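Local coordinates for oligopeptide-binding protein AppA (Bacillus subtilis, PDB 1XOC) that binds oligopeptides and delivers them to an ABC-type oligopeptide permease whose activity can sustain sporulation and genetic competence, at residues F188-W193 and Q197-E202; E49-S54 and R508-I513; D375-V380 and V391-V396; I269-K274 and F360-K365. One frame throughout, in Å; residues are numbered along the deposited sequence. Where two conformers were deposited one is given.

Interaction 1 of 4, residues F188-W193 and Q197-E202; sequences FKFKEW and QYIKLE
Ile199 lies along the indole of Trp193, the two side chains running beside each other in the same direction. Ile199 CG1 stands over one face of the Trp193 five-membered ring, 3.6 Å from its centroid and 18° off the normal, a CH-pi contact. Trp193 has CG anti to the backbone N (chi1 -179°), which lays its broad ring beside this branched neighbour, while the indole N-H bonds to Glu31. With an alanine in place of Trp193, Ile199 would probably lose the flat surface it packs on, and Glu31 its N-H donor. Phe190 and Leu201 share this apolar face of the sheet, Leu201 CD2 coming within 3.8 Å of Phe190 CA. The strands form an antiparallel beta hairpin with a classic bulge, in which Lys200 O accepts from both Lys191 N, at 3.0 Å, and Glu192 N, at 3.3 Å. The opposite face is polar. There Tyr198 OH donates to Glu192 OE1 over 2.9 Å, arriving 54° out of the carboxylate plane, with the phenol ring almost perpendicular to that carboxylate. Lys191 and Lys200 lie side by side, Lys200 extended and Lys191 bent only at its last torsion, with NZ of Lys191 4.2 Å from NZ of Lys200. Glu202 OE2, 4.7 Å from Lys191 NZ and so beyond a salt bridge, may partly offset the two ammonium groups.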
# COMPACT_ATOMS: atom_id res chain seq x y z
N PHE A 188 20.91 -4.20 -1.20
CA PHE A 188 21.00 -5.05 -2.38
C PHE A 188 21.11 -4.17 -3.62
O PHE A 188 20.50 -3.10 -3.70
CB PHE A 188 19.78 -5.99 -2.48
CG PHE A 188 19.73 -7.01 -1.39
CD1 PHE A 188 20.37 -8.23 -1.54
CD2 PHE A 188 19.11 -6.72 -0.16
CE1 PHE A 188 20.36 -9.18 -0.52
CE2 PHE A 188 19.09 -7.69 0.85
CZ PHE A 188 19.71 -8.89 0.68
N LYS A 189 21.90 -4.63 -4.57
CA LYS A 189 22.13 -3.93 -5.85
C LYS A 189 21.30 -4.56 -6.99
O LYS A 189 21.07 -5.76 -7.00
CB LYS A 189 23.59 -4.06 -6.27
CG LYS A 189 24.62 -3.64 -5.31
CD LYS A 189 26.02 -3.91 -5.91
CE LYS A 189 26.26 -5.41 -6.16
NZ LYS A 189 27.70 -5.86 -6.23
N PHE A 190 20.87 -3.74 -7.93
CA PHE A 190 20.15 -4.23 -9.10
C PHE A 190 21.04 -5.03 -10.03
O PHE A 190 22.11 -4.57 -10.40
CB PHE A 190 19.53 -3.03 -9.84
CG PHE A 190 18.74 -3.40 -11.07
CD1 PHE A 190 17.38 -3.68 -10.97
CD2 PHE A 190 19.35 -3.48 -12.30
CE1 PHE A 190 16.64 -4.00 -12.13
CE2 PHE A 190 18.63 -3.81 -13.46
CZ PHE A 190 17.27 -4.07 -13.36
N LYS A 191 20.59 -6.22 -10.43
CA LYS A 191 21.28 -7.00 -11.45
C LYS A 191 20.50 -7.08 -12.77
O LYS A 191 21.06 -6.82 -13.83
CB LYS A 191 21.58 -8.40 -10.92
CG LYS A 191 22.37 -9.26 -11.90
CD LYS A 191 22.60 -10.68 -11.39
CE LYS A 191 23.66 -11.36 -12.22
NZ LYS A 191 23.48 -11.07 -13.69
N GLU A 192 19.24 -7.47 -12.72
CA GLU A 192 18.47 -7.73 -13.94
C GLU A 192 16.98 -7.67 -13.66
O GLU A 192 16.55 -8.04 -12.57
CB GLU A 192 18.80 -9.12 -14.44
CG GLU A 192 18.15 -9.41 -15.78
CD GLU A 192 18.40 -10.83 -16.30
OE1 GLU A 192 18.92 -11.68 -15.52
OE2 GLU A 192 18.06 -11.07 -17.50
N TRP A 193 16.22 -7.14 -14.61
CA TRP A 193 14.77 -7.23 -14.60
C TRP A 193 14.31 -7.80 -15.95
O TRP A 193 14.31 -7.11 -16.99
CB TRP A 193 14.14 -5.87 -14.32
CG TRP A 193 12.63 -5.84 -14.26
CD1 TRP A 193 11.75 -6.89 -14.39
CD2 TRP A 193 11.84 -4.68 -14.06
NE1 TRP A 193 10.45 -6.42 -14.27
CE2 TRP A 193 10.48 -5.07 -14.06
CE3 TRP A 193 12.14 -3.33 -13.85
CZ2 TRP A 193 9.43 -4.16 -13.86
CZ3 TRP A 193 11.10 -2.43 -13.66
CH2 TRP A 193 9.76 -2.85 -13.70
N GLN A 197 8.91 -11.78 -15.63
CA GLN A 197 9.47 -13.01 -15.08
C GLN A 197 10.09 -12.80 -13.72
O GLN A 197 9.72 -13.48 -12.77
CB GLN A 197 10.50 -13.59 -16.02
CG GLN A 197 9.94 -13.97 -17.35
CD GLN A 197 10.86 -14.88 -18.11
OE1 GLN A 197 11.16 -14.63 -19.27
NE2 GLN A 197 11.36 -15.93 -17.45
N TYR A 198 11.08 -11.92 -13.64
CA TYR A 198 11.77 -11.71 -12.35
C TYR A 198 12.64 -10.47 -12.31
O TYR A 198 13.06 -9.95 -13.30
CB TYR A 198 12.67 -12.92 -12.01
CG TYR A 198 13.78 -13.14 -13.01
CD1 TYR A 198 13.64 -14.04 -14.04
CD2 TYR A 198 14.98 -12.42 -12.91
CE1 TYR A 198 14.66 -14.22 -14.95
CE2 TYR A 198 16.01 -12.62 -13.82
CZ TYR A 198 15.84 -13.51 -14.83
OH TYR A 198 16.87 -13.69 -15.75
N ILE A 199 12.91 -10.04 -11.08
CA ILE A 199 13.90 -9.02 -10.78
C ILE A 199 14.93 -9.70 -9.88
O ILE A 199 14.57 -10.25 -8.83
CB ILE A 199 13.28 -7.84 -10.03
CG1 ILE A 199 12.24 -7.17 -10.93
CG2 ILE A 199 14.36 -6.87 -9.57
CD1 ILE A 199 11.32 -6.25 -10.25
N LYS A 200 16.19 -9.65 -10.28
CA LYS A 200 17.29 -10.24 -9.51
C LYS A 200 18.16 -9.15 -8.92
O LYS A 200 18.57 -8.22 -9.62
CB LYS A 200 18.14 -11.13 -10.42
CG LYS A 200 19.12 -12.02 -9.63
CD LYS A 200 19.79 -12.97 -10.57
CE LYS A 200 21.06 -13.61 -9.99
NZ LYS A 200 21.98 -14.01 -11.11
N LEU A 201 18.38 -9.23 -7.61
CA LEU A 201 19.26 -8.34 -6.87
C LEU A 201 20.38 -9.12 -6.17
O LEU A 201 20.19 -10.29 -5.81
CB LEU A 201 18.48 -7.59 -5.79
CG LEU A 201 17.14 -6.93 -6.14
CD1 LEU A 201 16.55 -6.27 -4.95
CD2 LEU A 201 17.25 -5.89 -7.22
N GLU A 202 21.54 -8.47 -5.99
CA GLU A 202 22.75 -9.08 -5.42
C GLU A 202 23.12 -8.32 -4.17
O GLU A 202 22.92 -7.09 -4.11
CB GLU A 202 23.94 -8.95 -6.38
CG GLU A 202 23.81 -9.75 -7.62
CD GLU A 202 25.06 -9.68 -8.52
OE1 GLU A 202 25.78 -8.65 -8.44
OE2 GLU A 202 25.27 -10.63 -9.32

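Interaction 2 of 4, residues E49-S54 and R508-I513; sequences ENMLYS and RDLYNI
Met51 reaches from the last turn of helix 43-52 to Leu510 and Ile513 in the loop near the C-terminus. From CB, which points toward that loop, the chain runs to CG, 3.9 Å from Ile513 CG2. Met51 SD stays near the same methyl group, at 4.0 Å from Ile513 CG2. A bend at the last torsion (chi3 -72°) then swings CE aside to meet Leu510 CD1 at 3.9 Å. A flexible, unbranched thioether suits this place, because one side chain touches two aliphatic partners, Ile513 with CG and SD and Leu510 with CE, and Phe188 and Val217 pack around it too. One residue earlier, Asn50 crosses Arg508 at about a right angle, its CG 3.7 Å from Arg508 CD. The arginine is bent at chi2 and chi3, and its NH2 forms salt bridges with Asp43 and Asp47 of the same helix. With an alanine at Asn50, the bent middle of the arginine would probably lose its packing partner, though its tip keeps its aspartates. The loop itself is two overlapping beta turns, type I from Arg508 to Tyr511 and type II from Leu510 to Ile513, with Asn512 taking the positive phi that the second turn requires. Packing of the C-terminal segment back onto an N-terminal helix is consistent with the family 5 binding-protein fold, in which both chain ends belong to one lobe.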
# COMPACT_ATOMS: atom_id res chain seq x y z
N GLU A 49 12.16 -1.13 -3.83
CA GLU A 49 12.74 0.12 -3.34
C GLU A 49 13.39 -0.03 -1.97
O GLU A 49 14.47 0.50 -1.72
CB GLU A 49 11.64 1.20 -3.26
CG GLU A 49 11.15 1.67 -4.62
CD GLU A 49 9.88 2.49 -4.54
OE1 GLU A 49 9.39 2.75 -3.43
OE2 GLU A 49 9.35 2.90 -5.60
N ASN A 50 12.74 -0.78 -1.10
CA ASN A 50 13.26 -0.95 0.26
C ASN A 50 14.52 -1.82 0.32
O ASN A 50 15.21 -1.82 1.35
CB ASN A 50 12.16 -1.41 1.22
CG ASN A 50 11.31 -0.24 1.67
OD1 ASN A 50 10.46 0.25 0.94
ND2 ASN A 50 11.62 0.27 2.83
N MET A 51 14.82 -2.56 -0.74
CA MET A 51 16.08 -3.31 -0.86
C MET A 51 17.15 -2.50 -1.54
O MET A 51 18.33 -2.63 -1.22
CB MET A 51 15.87 -4.64 -1.59
CG MET A 51 15.13 -5.63 -0.73
SD MET A 51 14.95 -7.29 -1.41
CE MET A 51 13.77 -6.98 -2.69
N LEU A 52 16.76 -1.70 -2.54
CA LEU A 52 17.75 -0.89 -3.31
C LEU A 52 18.27 0.38 -2.64
O LEU A 52 19.39 0.80 -2.93
CB LEU A 52 17.17 -0.46 -4.67
CG LEU A 52 16.86 -1.53 -5.71
CD1 LEU A 52 16.07 -1.00 -6.86
CD2 LEU A 52 18.15 -2.13 -6.14
N TYR A 53 17.42 1.04 -1.84
CA TYR A 53 17.67 2.39 -1.36
C TYR A 53 17.77 2.41 0.13
O TYR A 53 17.39 1.44 0.80
CB TYR A 53 16.53 3.32 -1.81
CG TYR A 53 16.38 3.39 -3.30
CD1 TYR A 53 17.39 3.95 -4.07
CD2 TYR A 53 15.24 2.94 -3.91
CE1 TYR A 53 17.29 4.01 -5.45
CE2 TYR A 53 15.13 3.00 -5.27
CZ TYR A 53 16.14 3.54 -6.02
OH TYR A 53 15.97 3.61 -7.41
N SER A 54 18.22 3.55 0.63
CA SER A 54 18.20 3.87 2.04
C SER A 54 17.22 5.03 2.31
O SER A 54 16.91 5.83 1.41
CB SER A 54 19.58 4.25 2.54
OG SER A 54 20.52 3.22 2.33
N ARG A 508 5.92 -4.52 5.87
CA ARG A 508 7.02 -4.85 4.96
C ARG A 508 7.37 -6.33 5.00
O ARG A 508 8.03 -6.79 5.95
CB ARG A 508 8.27 -4.01 5.26
CG ARG A 508 8.20 -2.57 4.92
CD ARG A 508 8.84 -2.27 3.57
NE ARG A 508 8.13 -2.85 2.45
CZ ARG A 508 6.97 -2.40 1.98
NH1 ARG A 508 6.40 -1.33 2.52
NH2 ARG A 508 6.38 -3.01 0.96
N ASP A 509 6.94 -7.09 3.99
CA ASP A 509 7.13 -8.55 3.98
C ASP A 509 8.59 -8.95 4.04
O ASP A 509 8.92 -9.98 4.60
CB ASP A 509 6.49 -9.19 2.73
CG ASP A 509 5.00 -9.31 2.85
OD1 ASP A 509 4.43 -8.86 3.89
OD2 ASP A 509 4.39 -9.87 1.91
N LEU A 510 9.43 -8.11 3.45
CA LEU A 510 10.87 -8.37 3.39
C LEU A 510 11.63 -7.45 4.35
O LEU A 510 12.80 -7.17 4.16
CB LEU A 510 11.37 -8.20 1.96
CG LEU A 510 10.60 -9.03 0.90
CD1 LEU A 510 11.14 -8.83 -0.52
CD2 LEU A 510 10.62 -10.52 1.26
N TYR A 511 10.99 -7.06 5.45
CA TYR A 511 11.63 -6.20 6.42
C TYR A 511 12.97 -6.78 6.86
O TYR A 511 13.03 -7.90 7.33
CB TYR A 511 10.74 -6.00 7.64
CG TYR A 511 11.36 -5.14 8.75
CD1 TYR A 511 11.57 -3.78 8.58
CD2 TYR A 511 11.74 -5.70 9.95
CE1 TYR A 511 12.13 -3.00 9.60
CE2 TYR A 511 12.32 -4.94 10.94
CZ TYR A 511 12.51 -3.59 10.74
OH TYR A 511 13.09 -2.79 11.70
N ASN A 512 14.03 -5.98 6.77
CA ASN A 512 15.36 -6.34 7.28
C ASN A 512 15.91 -7.66 6.72
O ASN A 512 16.67 -8.39 7.37
CB ASN A 512 15.41 -6.28 8.79
CG ASN A 512 15.78 -4.91 9.30
OD1 ASN A 512 15.77 -3.92 8.55
ND2 ASN A 512 16.07 -4.84 10.59
N ILE A 513 15.55 -7.92 5.47
CA ILE A 513 16.03 -9.09 4.71
C ILE A 513 17.56 -9.19 4.69
O ILE A 513 18.11 -10.30 4.66
CB ILE A 513 15.39 -9.15 3.28
CG1 ILE A 513 15.83 -10.43 2.56
CG2 ILE A 513 15.66 -7.87 2.47
CD1 ILE A 513 14.97 -10.77 1.37

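Interaction 3 of 4, residues D375-V380 and V391-V396; sequences DIAVVV and VKTQIV. With ZN (zinc ion), chain J.
Ala377 and Thr393 mark the closest backbone approach, CA of Ala377 lying 6.4 Å from CA of Thr393, where helix segment 375-380 runs almost exactly antiparallel (172°) to strand segment 391-396. The two axes come within 8.6 Å. So near a strand, alanine is a fitting helix residue: its lone methyl, CB, lies 4.0 Å from Thr393 CG2. The same threonine methyl also nears the helix backbone, at 3.5 Å from Ala377 O. Thr393 has OG1 between its backbone N and carbonyl carbon (chi1 63°), which turns CG2, rather than the hydroxyl, onto the helix. Farther along, Val391 CG1 comes within 4.3 Å of Val380 O, a looser contact, and Val391 also packs on Leu364 of the adjoining strand. At the start of the segment Asp375 takes no part in this packing and binds a zinc ion instead, through OD1 at 2.2 Å and a longer link from OD2 at 2.7 Å. Ile376 and Val379 turn another apolar side of the helix to Ile296 of helix 293-300. Helix 371-385 is thus the crossover of a beta-alpha-beta unit, linking strand 358-367 to its parallel neighbour 390-396 and packing over their sheet.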
# COMPACT_ATOMS: atom_id res chain seq x y z
N ASP A 375 -12.29 -14.61 -6.79
CA ASP A 375 -13.46 -15.25 -6.18
C ASP A 375 -14.44 -14.24 -5.57
O ASP A 375 -15.67 -14.36 -5.72
CB ASP A 375 -13.03 -16.22 -5.08
CG ASP A 375 -12.30 -17.43 -5.62
OD1 ASP A 375 -11.72 -18.21 -4.83
OD2 ASP A 375 -12.30 -17.64 -6.85
N ILE A 376 -13.93 -13.27 -4.83
CA ILE A 376 -14.82 -12.26 -4.29
C ILE A 376 -15.59 -11.56 -5.38
O ILE A 376 -16.78 -11.28 -5.20
CB ILE A 376 -14.04 -11.23 -3.49
CG1 ILE A 376 -13.50 -11.86 -2.22
CG2 ILE A 376 -14.93 -10.01 -3.15
CD1 ILE A 376 -12.54 -10.97 -1.47
N ALA A 377 -14.94 -11.27 -6.50
CA ALA A 377 -15.63 -10.59 -7.61
C ALA A 377 -16.80 -11.39 -8.17
O ALA A 377 -17.88 -10.85 -8.51
CB ALA A 377 -14.67 -10.22 -8.70
N VAL A 378 -16.62 -12.69 -8.24
CA VAL A 378 -17.67 -13.60 -8.71
C VAL A 378 -18.80 -13.67 -7.67
O VAL A 378 -19.97 -13.63 -8.00
CB VAL A 378 -17.10 -14.99 -9.00
CG1 VAL A 378 -18.18 -15.94 -9.34
CG2 VAL A 378 -16.05 -14.89 -10.14
N VAL A 379 -18.45 -13.69 -6.39
CA VAL A 379 -19.46 -13.73 -5.34
C VAL A 379 -20.29 -12.43 -5.30
O VAL A 379 -21.51 -12.46 -5.15
CB VAL A 379 -18.82 -14.01 -3.95
CG1 VAL A 379 -19.86 -13.84 -2.85
CG2 VAL A 379 -18.22 -15.41 -3.88
N VAL A 380 -19.62 -11.30 -5.45
CA VAL A 380 -20.31 -10.02 -5.57
C VAL A 380 -21.25 -10.02 -6.78
O VAL A 380 -22.40 -9.57 -6.70
CB VAL A 380 -19.31 -8.83 -5.62
CG1 VAL A 380 -20.04 -7.52 -5.89
CG2 VAL A 380 -18.51 -8.75 -4.31
N VAL A 391 -23.41 -7.16 -12.91
CA VAL A 391 -21.97 -6.91 -12.86
C VAL A 391 -21.20 -7.86 -13.80
O VAL A 391 -21.48 -9.06 -13.85
CB VAL A 391 -21.40 -6.81 -11.39
CG1 VAL A 391 -22.32 -7.30 -10.37
CG2 VAL A 391 -19.96 -7.35 -11.26
N LYS A 392 -20.33 -7.25 -14.61
CA LYS A 392 -19.34 -7.94 -15.42
C LYS A 392 -18.05 -7.95 -14.63
O LYS A 392 -17.63 -6.90 -14.13
CB LYS A 392 -19.10 -7.18 -16.74
CG LYS A 392 -18.07 -7.85 -17.68
CD LYS A 392 -17.94 -7.17 -19.06
CE LYS A 392 -16.96 -6.00 -19.01
NZ LYS A 392 -15.52 -6.42 -18.93
N THR A 393 -17.40 -9.09 -14.51
CA THR A 393 -16.12 -9.11 -13.80
C THR A 393 -14.99 -8.99 -14.83
O THR A 393 -15.15 -9.39 -15.98
CB THR A 393 -15.96 -10.36 -12.90
OG1 THR A 393 -15.95 -11.54 -13.70
CG2 THR A 393 -17.07 -10.48 -11.89
N GLN A 394 -13.86 -8.41 -14.42
CA GLN A 394 -12.72 -8.29 -15.31
C GLN A 394 -11.45 -8.38 -14.48
O GLN A 394 -11.30 -7.65 -13.51
CB GLN A 394 -12.78 -6.99 -16.11
CG GLN A 394 -11.76 -6.92 -17.24
CD GLN A 394 -11.62 -5.52 -17.85
OE1 GLN A 394 -10.58 -5.19 -18.38
NE2 GLN A 394 -12.65 -4.71 -17.76
N ILE A 395 -10.56 -9.27 -14.86
CA ILE A 395 -9.30 -9.48 -14.15
C ILE A 395 -8.23 -8.77 -14.97
O ILE A 395 -8.18 -8.94 -16.20
CB ILE A 395 -9.01 -11.00 -14.04
CG1 ILE A 395 -10.06 -11.70 -13.16
CG2 ILE A 395 -7.62 -11.24 -13.48
CD1 ILE A 395 -10.07 -13.21 -13.27
N VAL A 396 -7.41 -7.95 -14.33
CA VAL A 396 -6.40 -7.20 -15.05
C VAL A 396 -5.04 -7.31 -14.36
O VAL A 396 -4.93 -7.43 -13.14
CB VAL A 396 -6.87 -5.72 -15.45
CG1 VAL A 396 -8.34 -5.34 -15.05
CG2 VAL A 396 -5.84 -4.66 -15.26
ZN ZN J . -10.85 -19.82 -6.10

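Interaction 4 of 4, residues I269-K274 and F360-K365; sequences IGWNEK and FSFTLK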
# COMPACT_ATOMS: atom_id res chain seq x y z
N ILE A 269 -14.09 -2.85 -1.62
CA ILE A 269 -14.56 -2.49 -2.94
C ILE A 269 -14.61 -0.99 -3.06
O ILE A 269 -15.27 -0.32 -2.28
CB ILE A 269 -15.96 -3.05 -3.20
CG1 ILE A 269 -16.01 -4.54 -2.93
CG2 ILE A 269 -16.41 -2.71 -4.63
CD1 ILE A 269 -17.39 -5.13 -2.99
N GLY A 270 -13.89 -0.47 -4.04
CA GLY A 270 -13.93 0.94 -4.35
C GLY A 270 -14.99 1.27 -5.38
O GLY A 270 -14.93 0.77 -6.48
N TRP A 271 -15.93 2.12 -4.99
CA TRP A 271 -17.01 2.54 -5.87
C TRP A 271 -16.68 3.90 -6.50
O TRP A 271 -16.67 4.89 -5.81
CB TRP A 271 -18.31 2.65 -5.08
CG TRP A 271 -18.71 1.45 -4.28
CD1 TRP A 271 -18.77 1.35 -2.94
CD2 TRP A 271 -19.16 0.20 -4.79
NE1 TRP A 271 -19.20 0.10 -2.56
CE2 TRP A 271 -19.45 -0.62 -3.69
CE3 TRP A 271 -19.35 -0.32 -6.07
CZ2 TRP A 271 -19.91 -1.92 -3.83
CZ3 TRP A 271 -19.80 -1.61 -6.20
CH2 TRP A 271 -20.08 -2.39 -5.09
N ASN A 272 -16.40 3.92 -7.79
CA ASN A 272 -15.94 5.15 -8.44
C ASN A 272 -17.09 6.14 -8.60
O ASN A 272 -17.99 5.90 -9.38
CB ASN A 272 -15.32 4.85 -9.80
CG ASN A 272 -14.57 6.03 -10.38
OD1 ASN A 272 -13.83 5.89 -11.34
ND2 ASN A 272 -14.74 7.18 -9.78
N GLU A 273 -17.05 7.24 -7.85
CA GLU A 273 -18.13 8.25 -7.88
C GLU A 273 -18.11 9.14 -9.14
O GLU A 273 -19.01 9.97 -9.34
CB GLU A 273 -18.12 9.06 -6.59
CG GLU A 273 -18.25 8.18 -5.37
CD GLU A 273 -18.38 8.92 -4.08
OE1 GLU A 273 -17.98 8.35 -3.04
OE2 GLU A 273 -18.87 10.06 -4.11
N LYS A 274 -17.13 8.95 -10.02
CA LYS A 274 -17.21 9.47 -11.38
C LYS A 274 -18.35 8.79 -12.12
O LYS A 274 -18.97 9.38 -13.01
CB LYS A 274 -15.93 9.23 -12.17
CG LYS A 274 -14.93 10.33 -12.09
CD LYS A 274 -13.72 10.02 -12.97
CE LYS A 274 -13.86 10.58 -14.37
NZ LYS A 274 -12.87 9.91 -15.30
N PHE A 360 -28.76 -0.56 -14.14
CA PHE A 360 -27.73 -0.69 -13.13
C PHE A 360 -26.82 -1.85 -13.55
O PHE A 360 -27.04 -2.99 -13.17
CB PHE A 360 -28.34 -0.95 -11.75
CG PHE A 360 -27.51 -0.40 -10.61
CD1 PHE A 360 -28.10 0.39 -9.64
CD2 PHE A 360 -26.14 -0.68 -10.50
CE1 PHE A 360 -27.36 0.90 -8.58
CE2 PHE A 360 -25.40 -0.17 -9.43
CZ PHE A 360 -26.02 0.62 -8.48
N SER A 361 -25.83 -1.51 -14.37
CA SER A 361 -24.90 -2.45 -14.96
C SER A 361 -23.51 -1.82 -14.97
O SER A 361 -23.35 -0.69 -15.42
CB SER A 361 -25.30 -2.72 -16.40
OG SER A 361 -24.35 -3.57 -17.04
N PHE A 362 -22.52 -2.57 -14.47
CA PHE A 362 -21.14 -2.08 -14.43
C PHE A 362 -20.13 -3.23 -14.43
O PHE A 362 -20.48 -4.39 -14.23
CB PHE A 362 -20.91 -1.19 -13.20
CG PHE A 362 -21.02 -1.91 -11.89
CD1 PHE A 362 -19.87 -2.40 -11.24
CD2 PHE A 362 -22.25 -2.11 -11.29
CE1 PHE A 362 -19.97 -3.07 -10.05
CE2 PHE A 362 -22.36 -2.77 -10.11
CZ PHE A 362 -21.22 -3.25 -9.46
N THR A 363 -18.86 -2.86 -14.60
CA THR A 363 -17.75 -3.79 -14.56
C THR A 363 -16.97 -3.67 -13.24
O THR A 363 -16.57 -2.57 -12.80
CB THR A 363 -16.83 -3.57 -15.77
OG1 THR A 363 -17.60 -3.79 -16.97
CG2 THR A 363 -15.62 -4.51 -15.75
N LEU A 364 -16.77 -4.83 -12.59
CA LEU A 364 -15.96 -4.95 -11.38
C LEU A 364 -14.60 -5.56 -11.71
O LEU A 364 -14.49 -6.75 -12.09
CB LEU A 364 -16.67 -5.83 -10.37
CG LEU A 364 -16.05 -6.05 -8.98
CD1 LEU A 364 -15.90 -4.76 -8.19
CD2 LEU A 364 -16.88 -7.03 -8.17
N LYS A 365 -13.55 -4.76 -11.54
CA LYS A 365 -12.19 -5.19 -11.82
C LYS A 365 -11.46 -5.67 -10.57
O LYS A 365 -11.73 -5.19 -9.45
CB LYS A 365 -11.37 -4.03 -12.39
CG LYS A 365 -11.71 -3.61 -13.77
CD LYS A 365 -10.87 -2.42 -14.23
CE LYS A 365 -11.06 -2.21 -15.72
NZ LYS A 365 -10.40 -0.98 -16.25
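Ile269 and Leu364, with CA atoms 8.9 Å apart, are the nearest backbone pair between segments of strands 265-271 and 358-367, which are not paired directly but lie on either side of strand 414-420. At this spacing backbones cannot bond to each other, so long side chains have to bridge the middle strand. Trp271 does so with the far corner of its six-membered ring: CZ3 meets Phe362 CZ at 3.9 Å and Phe362 CE1 at 4.1 Å. The phenylalanine carbon arrives at the edge of the indole, near its plane, and the two side chains cross obliquely. Phe362 holds CG between its backbone N and carbonyl carbon (chi1 66°), an orientation that sends the ring out toward the tryptophan. Both residues suit their place by reach, for each touches the small Ala414 of the middle strand and extends past it. Strand 414-420 is antiparallel to 265-271 and parallel to 358-367, consistent with the mixed sheet of one lobe in type 2 periplasmic-binding-protein folds. Beside the aromatic pair, Ile269 CG2 approaches Leu364 CD1 to 4.1 Å, the two side chains crossing at about a right angle. The same isoleucine methyl lies 3.6 Å above the plane of the Trp271 ring, toward its rim, so a single branch touches both leucine and indole. The indole N-H, at a different part of the ring from CZ3, donates to Thr484 OG1 of strand 483-496. Phe278 also joins the cluster, meeting the Phe362 ring edge-to-face and the Trp271 ring at an intermediate tilt.

The four contacts form two pairs. Interactions 1 and 2 have centres 13 Å apart and touch: Phe188 N probably hydrogen-bonds Met51 O at 3.0 Å, and Leu201 CD1 packs 3.6 Å from Met51 CE, joining the hairpin to helix 43-52. Interactions 3 and 4 have centres 11 Å apart and share one sheet, where Lys392 N probably bonds Phe362 O at 2.9 Å and Lys392 O probably accepts from Leu364 N at 2.7 Å. Between the pairs, centres are 32 to 37 Å apart, and interaction 2 lies across the chain's centre from interactions 3 and 4, consistent with the two lobes that enclose peptide in this family.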